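Local coordinates for protein probable mannosyltransferase KTR4 (Saccharomyces cerevisiae, PDB 5A07) that is a probable mannosyltransferase of a GT-A fold family that binds guanosine-5'-diphosphate and a manganese ion in its pocket, at residues B[172-177]-B[209-214]; B[204-209]-B[349-354]. All coordinates share one frame; numbering follows the deposited sequence.

Interaction 1: residues B[172-177]-B[209-214]; sequences DNWNMP and CRFYSK. With GDP (guanosine-5'-diphosphate), chain F.
Over one face of the Arg210 guanidinium lies the ring of Pro177, whose CD sits 3.8 Å above the guanidinium plane, offset toward the rim; at the guanidinium's edge, near its plane, is the carbonyl oxygen of Trp174. The second flat pair, Trp174 and Phe211, meets obliquely, with the planes of the indole six-membered ring and the phenyl ring 54° apart and their centroids 5.5 Å apart. Its closest touch is Trp174 CZ3 to Phe211 CB at 3.7 Å. Asn175 OD1 and Phe211 CD2 lie at the edge of the Trp174 ring, in its plane, while Asn173 O stands at the edge of the Phe211 ring, 3.7 Å from CD1. The CZ2 and CH2 end of the indole reaches the guanine obliquely, with Trp174 CZ2 3.7 Å from O6 of GDP, so this residue links the guanine pocket to the helix.

Polar gripping is modest across the contact. Arg210 NH1 gives a weak bond to Asn175 O, 3.2 Å long and bent to 132°, and a water that donates to Trp174 O at 2.6 Å accepts a second weak bond from NH1. Extended from CG to NE, with CG anti to the backbone N (chi1 171°), the arginine spans from the helix to the loop, and its stronger polar partner is Glu342, which forms a salt bridge with NE.

In the fold, the loop between strand 164-168 and helix 182-194 is thus laid against helix 203-214. Leu110, at the end of strand 105-110, touches both Trp174 and Phe211, and helices 332-344 and 346-349 pack around Arg210 and Pro177.

Interaction 2: residues B[204-209]-B[349-354]; sequences SYHNMC and YERWGD. With GDP (guanosine-5'-diphosphate), chain F.
Helix 203-214 lines the nucleotide pocket of this GT-A fold from guanine to diphosphate, and here that helix is backed by the linker between helices 346-349 and 354-365. Tyr205 works on both fronts: its OH donates a 2.7 Å hydrogen bond to O2B of GDP, which lies at the ring's edge and in its plane, while CE2 rests over the centre of the Arg351 guanidinium, 3.7 Å above that plane. Since the two planes are 59° apart, this is no parallel stack. Arg351 NE is buried here without a partner in the model, whereas NH1 bonds to Gln198 O.

Arg351 CG, anti to the backbone N (chi1 -150°), makes a CH-pi contact with His206, 4.0 Å from the ring centroid and 27° off the normal; bends at chi2 and chi3 then bring the guanidinium against Tyr205 CE2. At the imidazole's edge, near its plane, lies Glu350 O. Both imidazole nitrogens are hydrogen-bonded to backbone carbonyls, ND1 to Phe347 O and NE2 to Ala200 O, which would fix the ring's rotation.

Farther along, the linker turns into helix 354-365 with Gly353 at the N-cap. Asp354, its carboxylate held by Arg230 and Thr319, sets CB 3.5 Å from Cys209 O. Backbone packs closely on side chain beside it, with Trp352 O only 3.3 Å from Cys209 CB.

How the interactions relate
Helix 203-214 serves both contacts but presents different residues to each; Cys209 belongs to both segments yet touches the partner in interaction 2 alone. Interaction 2 is largely buried, whereas interaction 1 is partly buried and its loop includes exposed residues. Their chemistry differs too: 172-177 with 209-214 combines an oblique aromatic pair with a weak, water-assisted arginine bond, while 204-209 with 349-354 relies on van der Waals and CH-pi contacts and on Tyr205 CE2 over a guanidinium face. Both reach GDP, interaction 1 at the guanine and interaction 2 from guanine to diphosphate. Their centres lie about 8 Å apart, and they touch directly, as where Trp174 CH2 comes within 3.6 Å of Met208 CA.

Interaction 1: residues B[172-177]-B[209-214]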
loop_
_atom_site.group_PDB
_atom_site.type_symbol
_atom_site.label_atom_id
_atom_site.label_comp_id
_atom_site.label_asym_id
_atom_site.label_seq_id
_atom_site.Cartn_x
_atom_site.Cartn_y
_atom_site.Cartn_z
ATOM N N ASP B 172 19.905 14.539 4.722
ATOM C CA ASP B 172 19.265 14.553 6.005
ATOM C C ASP B 172 17.840 13.979 5.984
ATOM O O ASP B 172 17.328 13.660 7.015
ATOM C CB ASP B 172 19.222 15.992 6.507
ATOM C CG ASP B 172 20.639 16.498 6.960
ATOM O OD1 ASP B 172 21.547 15.678 7.147
ATOM O OD2 ASP B 172 20.799 17.713 7.143
ATOM N N ASN B 173 17.211 13.921 4.812
ATOM C CA ASN B 173 15.864 13.381 4.646
ATOM C C ASN B 173 15.854 11.934 4.208
ATOM O O ASN B 173 14.788 11.403 3.889
ATOM C CB ASN B 173 15.106 14.215 3.649
ATOM C CG ASN B 173 14.891 15.626 4.116
ATOM O OD1 ASN B 173 14.851 16.561 3.319
ATOM N ND2 ASN B 173 14.705 15.796 5.370
ATOM N N TRP B 174 17.036 11.309 4.184
ATOM C CA TRP B 174 17.212 9.926 3.731
ATOM C C TRP B 174 18.012 9.083 4.729
ATOM O O TRP B 174 17.589 8.017 5.136
ATOM C CB TRP B 174 17.889 9.913 2.345
ATOM C CG TRP B 174 18.135 8.551 1.830
ATOM C CD1 TRP B 174 19.268 7.840 1.958
ATOM C CD2 TRP B 174 17.178 7.692 1.196
ATOM N NE1 TRP B 174 19.100 6.610 1.442
ATOM C CE2 TRP B 174 17.832 6.503 0.932
ATOM C CE3 TRP B 174 15.834 7.851 0.800
ATOM C CZ2 TRP B 174 17.211 5.428 0.288
ATOM C CZ3 TRP B 174 15.201 6.803 0.177
ATOM C CH2 TRP B 174 15.899 5.599 -0.097
ATOM N N ASN B 175 19.192 9.567 5.127
ATOM C CA ASN B 175 20.125 8.758 5.900
ATOM C C ASN B 175 19.678 8.436 7.320
ATOM O O ASN B 175 18.892 9.127 7.902
ATOM C CB ASN B 175 21.489 9.477 6.026
ATOM C CG ASN B 175 22.179 9.679 4.688
ATOM O OD1 ASN B 175 22.106 8.869 3.826
ATOM N ND2 ASN B 175 22.895 10.745 4.574
ATOM N N MET B 176 20.218 7.345 7.838
ATOM C CA MET B 176 20.020 6.997 9.235
ATOM C C MET B 176 20.299 8.247 10.077
ATOM O O MET B 176 21.371 8.837 9.952
ATOM C CB MET B 176 20.976 5.881 9.613
ATOM C CG MET B 176 20.771 5.393 11.052
ATOM S SD MET B 176 22.042 4.247 11.548
ATOM C CE MET B 176 21.706 2.795 10.598
ATOM N N PRO B 177 19.349 8.653 10.930
ATOM C CA PRO B 177 19.513 9.853 11.767
ATOM C C PRO B 177 20.477 9.593 12.964
ATOM O O PRO B 177 20.810 8.414 13.268
ATOM C CB PRO B 177 18.111 10.097 12.295
ATOM C CG PRO B 177 17.510 8.735 12.390
ATOM C CD PRO B 177 18.107 7.913 11.276
ATOM N N CYS B 209 12.325 2.394 3.541
ATOM C CA CYS B 209 11.082 2.137 4.283
ATOM C C CYS B 209 10.655 3.328 5.102
ATOM O O CYS B 209 9.480 3.765 5.165
ATOM C CB CYS B 209 11.262 0.926 5.173
ATOM S SG CYS B 209 11.353 -0.663 4.367
ATOM N N ARG B 210 11.642 3.918 5.768
ATOM C CA ARG B 210 11.374 5.116 6.514
ATOM C C ARG B 210 10.970 6.307 5.621
ATOM O O ARG B 210 9.996 7.055 5.942
ATOM C CB ARG B 210 12.635 5.438 7.327
ATOM C CG ARG B 210 12.598 6.812 8.007
ATOM C CD ARG B 210 13.779 6.804 9.020
ATOM N NE ARG B 210 14.033 8.110 9.567
ATOM C CZ ARG B 210 14.988 8.952 9.156
ATOM N NH1 ARG B 210 15.776 8.631 8.161
ATOM N NH2 ARG B 210 15.191 10.093 9.812
ATOM N N PHE B 211 11.696 6.508 4.500
ATOM C CA PHE B 211 11.398 7.606 3.583
ATOM C C PHE B 211 9.946 7.423 3.016
ATOM O O PHE B 211 9.186 8.387 2.960
ATOM C CB PHE B 211 12.384 7.585 2.411
ATOM C CG PHE B 211 12.081 8.575 1.336
ATOM C CD1 PHE B 211 12.458 9.903 1.458
ATOM C CD2 PHE B 211 11.456 8.189 0.170
ATOM C CE1 PHE B 211 12.136 10.853 0.503
ATOM C CE2 PHE B 211 11.125 9.141 -0.826
ATOM C CZ PHE B 211 11.467 10.488 -0.656
ATOM N N TYR B 212 9.631 6.206 2.595
ATOM C CA TYR B 212 8.237 5.976 2.017
ATOM C C TYR B 212 7.144 6.057 3.094
ATOM O O TYR B 212 5.969 6.343 2.789
ATOM C CB TYR B 212 8.180 4.676 1.205
ATOM C CG TYR B 212 8.108 4.903 -0.299
ATOM C CD1 TYR B 212 7.264 5.880 -0.831
ATOM C CD2 TYR B 212 8.879 4.129 -1.215
ATOM C CE1 TYR B 212 7.178 6.087 -2.200
ATOM C CE2 TYR B 212 8.748 4.313 -2.579
ATOM C CZ TYR B 212 7.907 5.285 -3.075
ATOM O OH TYR B 212 7.766 5.489 -4.465
ATOM N N SER B 213 7.522 5.885 4.366
ATOM C CA SER B 213 6.569 5.989 5.465
ATOM C C SER B 213 6.293 7.434 5.752
ATOM O O SER B 213 5.122 7.862 5.826
ATOM C CB SER B 213 7.058 5.299 6.765
ATOM O OG SER B 213 7.242 3.886 6.624
ATOM N N LYS B 214 7.354 8.236 5.911
ATOM C CA LYS B 214 7.158 9.566 6.568
ATOM C C LYS B 214 7.729 10.805 5.925
ATOM O O LYS B 214 7.458 11.922 6.379
ATOM C CB LYS B 214 7.652 9.492 8.036
ATOM C CG LYS B 214 9.172 9.573 8.210
ATOM C CD LYS B 214 9.503 9.430 9.704
ATOM C CE LYS B 214 10.805 10.077 10.138
ATOM N NZ LYS B 214 10.852 11.495 9.713
HETATM P PB GDP F . 10.597 -4.491 -2.375
HETATM O O1B GDP F . 11.351 -5.741 -2.628
HETATM O O2B GDP F . 10.183 -4.193 -1.052
HETATM O O3B GDP F . 9.593 -4.225 -3.432
HETATM O O3A GDP F . 11.801 -3.408 -2.481
HETATM P PA GDP F . 12.374 -2.572 -3.701
HETATM O O1A GDP F . 13.822 -2.720 -3.883
HETATM O O2A GDP F . 11.603 -2.634 -4.954
HETATM O "O5'" GDP F . 12.210 -1.113 -3.119
HETATM C "C5'" GDP F . 11.031 -0.301 -3.051
HETATM C "C4'" GDP F . 11.100 0.932 -3.936
HETATM O "O4'" GDP F . 12.153 1.763 -3.433
HETATM C "C3'" GDP F . 11.403 0.653 -5.399
HETATM O "O3'" GDP F . 10.783 1.686 -6.203
HETATM C "C2'" GDP F . 12.937 0.739 -5.443
HETATM O "O2'" GDP F . 13.413 1.145 -6.719
HETATM C "C1'" GDP F . 13.169 1.825 -4.453
HETATM N N9 GDP F . 14.453 1.714 -3.720
HETATM C C8 GDP F . 14.874 0.738 -2.875
HETATM N N7 GDP F . 16.124 1.082 -2.362
HETATM C C5 GDP F . 16.450 2.300 -2.894
HETATM C C6 GDP F . 17.604 3.209 -2.755
HETATM O O6 GDP F . 18.509 2.791 -1.964
HETATM N N1 GDP F . 17.594 4.344 -3.466
HETATM C C2 GDP F . 16.563 4.673 -4.332
HETATM N N2 GDP F . 16.623 5.812 -5.014
HETATM N N3 GDP F . 15.474 3.861 -4.500
HETATM C C4 GDP F . 15.361 2.733 -3.775
HETATM O O HOH W 1 15.076 7.419 5.477
#

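Interaction 2: residues B[204-209]-B[349-354]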
loop_
_atom_site.group_PDB
_atom_site.type_symbol
_atom_site.label_atom_id
_atom_site.label_comp_id
_atom_site.label_asym_id
_atom_site.label_seq_id
_atom_site.Cartn_x
_atom_site.Cartn_y
_atom_site.Cartn_z
ATOM N N SER B 204 20.302 0.763 3.077
ATOM C CA SER B 204 19.502 1.570 2.124
ATOM C C SER B 204 17.976 1.172 2.225
ATOM O O SER B 204 17.116 1.990 1.960
ATOM C CB SER B 204 20.017 1.387 0.736
ATOM O OG SER B 204 19.915 0.038 0.357
ATOM N N TYR B 205 17.723 -0.086 2.549
ATOM C CA TYR B 205 16.351 -0.626 2.565
ATOM C C TYR B 205 15.612 -0.077 3.753
ATOM O O TYR B 205 14.448 0.349 3.654
ATOM C CB TYR B 205 16.351 -2.140 2.551
ATOM C CG TYR B 205 14.952 -2.673 2.283
ATOM C CD1 TYR B 205 14.504 -2.800 0.976
ATOM C CD2 TYR B 205 14.088 -3.020 3.317
ATOM C CE1 TYR B 205 13.213 -3.292 0.699
ATOM C CE2 TYR B 205 12.771 -3.488 3.057
ATOM C CZ TYR B 205 12.362 -3.616 1.752
ATOM O OH TYR B 205 11.124 -4.081 1.430
ATOM N N HIS B 206 16.303 -0.063 4.897
ATOM C CA HIS B 206 15.798 0.638 6.053
ATOM C C HIS B 206 15.484 2.098 5.741
ATOM O O HIS B 206 14.434 2.633 6.084
ATOM C CB HIS B 206 16.820 0.537 7.201
ATOM C CG HIS B 206 16.998 -0.833 7.750
ATOM N ND1 HIS B 206 16.440 -1.216 8.958
ATOM C CD2 HIS B 206 17.696 -1.921 7.305
ATOM C CE1 HIS B 206 16.817 -2.455 9.248
ATOM N NE2 HIS B 206 17.575 -2.918 8.259
ATOM N N ASN B 207 16.404 2.790 5.087
ATOM C CA ASN B 207 16.207 4.185 4.749
ATOM C C ASN B 207 15.011 4.332 3.827
ATOM O O ASN B 207 14.302 5.288 3.962
ATOM C CB ASN B 207 17.435 4.782 4.021
ATOM C CG ASN B 207 18.656 4.881 4.951
ATOM O OD1 ASN B 207 18.561 4.833 6.196
ATOM N ND2 ASN B 207 19.797 5.059 4.350
ATOM N N MET B 208 14.876 3.434 2.865
ATOM C CA MET B 208 13.738 3.499 1.940
ATOM C C MET B 208 12.392 3.355 2.663
ATOM O O MET B 208 11.465 4.123 2.443
ATOM C CB MET B 208 13.899 2.452 0.897
ATOM C CG MET B 208 12.746 2.416 -0.139
ATOM S SD MET B 208 11.315 1.418 0.399
ATOM C CE MET B 208 11.910 -0.258 0.574
ATOM N N CYS B 209 12.325 2.394 3.541
ATOM C CA CYS B 209 11.082 2.137 4.283
ATOM C C CYS B 209 10.655 3.328 5.102
ATOM O O CYS B 209 9.480 3.765 5.165
ATOM C CB CYS B 209 11.262 0.926 5.173
ATOM S SG CYS B 209 11.353 -0.663 4.367
ATOM N N TYR B 349 16.209 -0.472 14.352
ATOM C CA TYR B 349 16.375 -1.574 15.307
ATOM C C TYR B 349 15.535 -2.793 14.975
ATOM O O TYR B 349 15.876 -3.958 15.399
ATOM C CB TYR B 349 16.010 -1.085 16.696
ATOM C CG TYR B 349 16.889 0.087 17.177
ATOM C CD1 TYR B 349 18.293 0.083 16.985
ATOM C CD2 TYR B 349 16.326 1.197 17.817
ATOM C CE1 TYR B 349 19.093 1.167 17.414
ATOM C CE2 TYR B 349 17.116 2.246 18.254
ATOM C CZ TYR B 349 18.494 2.231 18.051
ATOM O OH TYR B 349 19.233 3.281 18.488
ATOM N N GLU B 350 14.454 -2.565 14.196
ATOM C CA GLU B 350 13.736 -3.656 13.617
ATOM C C GLU B 350 13.763 -3.396 12.101
ATOM O O GLU B 350 14.672 -2.723 11.628
ATOM C CB GLU B 350 12.353 -3.681 14.257
ATOM C CG GLU B 350 12.435 -3.994 15.764
ATOM C CD GLU B 350 11.095 -4.012 16.518
ATOM O OE1 GLU B 350 9.961 -4.123 15.915
ATOM O OE2 GLU B 350 11.175 -3.846 17.736
ATOM N N ARG B 351 12.820 -3.931 11.323
ATOM C CA ARG B 351 12.863 -3.711 9.869
ATOM C C ARG B 351 11.458 -3.285 9.455
ATOM O O ARG B 351 10.820 -3.896 8.580
ATOM C CB ARG B 351 13.394 -4.947 9.100
ATOM C CG ARG B 351 14.140 -4.541 7.758
ATOM C CD ARG B 351 13.745 -5.394 6.577
ATOM N NE ARG B 351 12.296 -5.240 6.397
ATOM C CZ ARG B 351 11.513 -6.020 5.645
ATOM N NH1 ARG B 351 12.028 -6.979 4.945
ATOM N NH2 ARG B 351 10.180 -5.795 5.580
ATOM N N TRP B 352 10.958 -2.243 10.078
ATOM C CA TRP B 352 9.592 -1.872 9.843
ATOM C C TRP B 352 9.419 -1.370 8.389
ATOM O O TRP B 352 10.054 -0.391 7.999
ATOM C CB TRP B 352 9.182 -0.755 10.787
ATOM C CG TRP B 352 9.098 -1.100 12.242
ATOM C CD1 TRP B 352 9.173 -2.320 12.789
ATOM C CD2 TRP B 352 8.953 -0.170 13.330
ATOM N NE1 TRP B 352 9.034 -2.230 14.144
ATOM C CE2 TRP B 352 8.918 -0.914 14.498
ATOM C CE3 TRP B 352 8.844 1.218 13.419
ATOM C CZ2 TRP B 352 8.779 -0.332 15.765
ATOM C CZ3 TRP B 352 8.726 1.807 14.697
ATOM C CH2 TRP B 352 8.687 1.023 15.836
ATOM N N GLY B 353 8.549 -2.020 7.613
ATOM C CA GLY B 353 8.224 -1.601 6.250
ATOM C C GLY B 353 7.253 -0.446 6.181
ATOM O O GLY B 353 6.440 -0.219 7.099
ATOM N N ASP B 354 7.324 0.297 5.093
ATOM C CA ASP B 354 6.344 1.349 4.852
ATOM C C ASP B 354 4.892 0.795 4.774
ATOM O O ASP B 354 3.959 1.473 5.138
ATOM C CB ASP B 354 6.666 2.203 3.668
ATOM C CG ASP B 354 6.700 1.420 2.346
ATOM O OD1 ASP B 354 7.679 0.738 2.056
ATOM O OD2 ASP B 354 5.716 1.534 1.611
HETATM P PB GDP F . 10.597 -4.491 -2.375
HETATM O O1B GDP F . 11.351 -5.741 -2.628
HETATM O O2B GDP F . 10.183 -4.193 -1.052
HETATM O O3B GDP F . 9.593 -4.225 -3.432
HETATM O O3A GDP F . 11.801 -3.408 -2.481
HETATM P PA GDP F . 12.374 -2.572 -3.701
HETATM O O1A GDP F . 13.822 -2.720 -3.883
HETATM O O2A GDP F . 11.603 -2.634 -4.954
HETATM O "O5'" GDP F . 12.210 -1.113 -3.119
HETATM C "C5'" GDP F . 11.031 -0.301 -3.051
HETATM C "C4'" GDP F . 11.100 0.932 -3.936
HETATM O "O4'" GDP F . 12.153 1.763 -3.433
HETATM C "C3'" GDP F . 11.403 0.653 -5.399
HETATM O "O3'" GDP F . 10.783 1.686 -6.203
HETATM C "C2'" GDP F . 12.937 0.739 -5.443
HETATM O "O2'" GDP F . 13.413 1.145 -6.719
HETATM C "C1'" GDP F . 13.169 1.825 -4.453
HETATM N N9 GDP F . 14.453 1.714 -3.720
HETATM C C8 GDP F . 14.874 0.738 -2.875
HETATM N N7 GDP F . 16.124 1.082 -2.362
HETATM C C5 GDP F . 16.450 2.300 -2.894
HETATM C C6 GDP F . 17.604 3.209 -2.755
HETATM O O6 GDP F . 18.509 2.791 -1.964
HETATM N N1 GDP F . 17.594 4.344 -3.466
HETATM C C2 GDP F . 16.563 4.673 -4.332
HETATM N N2 GDP F . 16.623 5.812 -5.014
HETATM N N3 GDP F . 15.474 3.861 -4.500
HETATM C C4 GDP F . 15.361 2.733 -3.775
#